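Local coordinates for ABC transporter periplasmic peptide-binding protein (Pseudoalteromonas, PDB 4QFL) that binds dipeptides such as Ala-Phe in the periplasm, probably delivering them to an ABC transporter for uptake, at residues A193-N197 and N198-L202. Residues are numbered along the deposited sequence; the frame is centred on the assembly and turned at random.
Sequences ALKAN and NQENL
L194, K195 and N197 meet N198, Q199 and E200 in a local contact where helix 188-196 ends and the loop towards strand 213-219 begins. It lies at the surface, its centre about 29 Å from the centre of the chain. Two backbone bonds close the helix end. Q199 N bonds to L194 O at 2.8 Å, and N198 N reaches K195 O at 2.7 Å. N198 has positive phi (58°), which turns the chain out of the helix. A side-chain bond spans the turn: N197 ND2 donates to Q199 OE1 at 2.9 Å. The two side chains run alongside each other, pointing the same way, but their amide planes are 72° apart. OE1 lies in the amide plane of N197, whereas ND2 sits above the carbonyl plane of Q199. Without the amide of Q199, as with an alanine in its place, N197 ND2 would probably lose this acceptor and its amide would be freer to turn. L194 is buried; its CD1 packs on L202 CB at 4.0 Å, and Y132 and F203 also touch its side chain. E200 bends at chi2 (85°), which carries its OE2 back to 3.4 Å from K195 CA. K195 NZ stays 5.2 Å from E200 OE2, so no salt bridge forms. The paired backbone bonds and the positive phi at N198 define a Schellman motif, a common C-terminal helix cap.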
# COMPACT_ATOMS: atom_id res chain seq x y z
N ALA A 193 3.17 -5.69 29.40
CA ALA A 193 4.43 -5.48 30.09
C ALA A 193 4.89 -4.02 30.01
O ALA A 193 5.21 -3.40 31.02
CB ALA A 193 5.49 -6.39 29.50
N LEU A 194 4.95 -3.49 28.79
CA LEU A 194 5.32 -2.10 28.58
C LEU A 194 4.39 -1.14 29.32
O LEU A 194 4.83 -0.15 29.90
CB LEU A 194 5.34 -1.78 27.09
CG LEU A 194 6.42 -2.45 26.25
CD1 LEU A 194 6.29 -2.01 24.81
CD2 LEU A 194 7.79 -2.08 26.78
N LYS A 195 3.10 -1.44 29.29
CA LYS A 195 2.11 -0.63 30.01
C LYS A 195 2.47 -0.51 31.48
O LYS A 195 2.46 0.58 32.05
CB LYS A 195 0.71 -1.23 29.84
CG LYS A 195 -0.40 -0.51 30.58
CD LYS A 195 -1.75 -1.10 30.22
CE LYS A 195 -2.81 -0.77 31.27
NZ LYS A 195 -3.09 0.69 31.38
N ALA A 196 2.82 -1.64 32.10
CA ALA A 196 3.23 -1.63 33.50
C ALA A 196 4.33 -0.59 33.75
O ALA A 196 4.35 0.05 34.79
CB ALA A 196 3.70 -3.00 33.91
N ASN A 197 5.23 -0.42 32.80
CA ASN A 197 6.29 0.57 32.94
C ASN A 197 5.92 1.94 32.39
O ASN A 197 6.74 2.86 32.42
CB ASN A 197 7.56 0.08 32.25
CG ASN A 197 8.18 -1.09 32.96
OD1 ASN A 197 7.81 -1.39 34.10
ND2 ASN A 197 9.13 -1.76 32.31
N ASN A 198 4.70 2.08 31.89
CA ASN A 198 4.31 3.30 31.20
C ASN A 198 5.23 3.57 30.01
O ASN A 198 5.56 4.71 29.72
CB ASN A 198 4.34 4.49 32.15
CG ASN A 198 3.52 4.25 33.40
OD1 ASN A 198 2.42 3.68 33.33
ND2 ASN A 198 4.05 4.66 34.55
N GLN A 199 5.62 2.49 29.33
CA GLN A 199 6.51 2.59 28.18
C GLN A 199 5.79 2.18 26.91
O GLN A 199 6.40 1.68 25.97
CB GLN A 199 7.73 1.70 28.37
CG GLN A 199 8.56 2.02 29.59
CD GLN A 199 9.63 0.97 29.82
OE1 GLN A 199 9.35 -0.24 29.83
NE2 GLN A 199 10.87 1.42 29.98
N GLU A 200 4.48 2.37 26.91
CA GLU A 200 3.65 2.14 25.74
C GLU A 200 4.28 2.69 24.47
O GLU A 200 4.11 2.12 23.39
CB GLU A 200 2.28 2.80 25.95
CG GLU A 200 1.51 2.30 27.15
CD GLU A 200 1.88 3.01 28.45
OE1 GLU A 200 2.74 3.91 28.44
OE2 GLU A 200 1.29 2.66 29.50
N ASN A 201 4.98 3.81 24.58
CA ASN A 201 5.58 4.48 23.43
C ASN A 201 6.62 3.61 22.75
O ASN A 201 7.09 3.93 21.66
CB ASN A 201 6.25 5.78 23.86
CG ASN A 201 7.51 5.54 24.70
OD1 ASN A 201 7.53 4.71 25.62
ND2 ASN A 201 8.57 6.25 24.38
N LEU A 202 6.99 2.52 23.41
CA LEU A 202 8.03 1.64 22.90
C LEU A 202 7.46 0.52 22.08
O LEU A 202 8.17 -0.11 21.31
CB LEU A 202 8.81 1.03 24.06
CG LEU A 202 10.02 1.80 24.55
CD1 LEU A 202 9.82 3.31 24.40
CD2 LEU A 202 10.32 1.41 25.98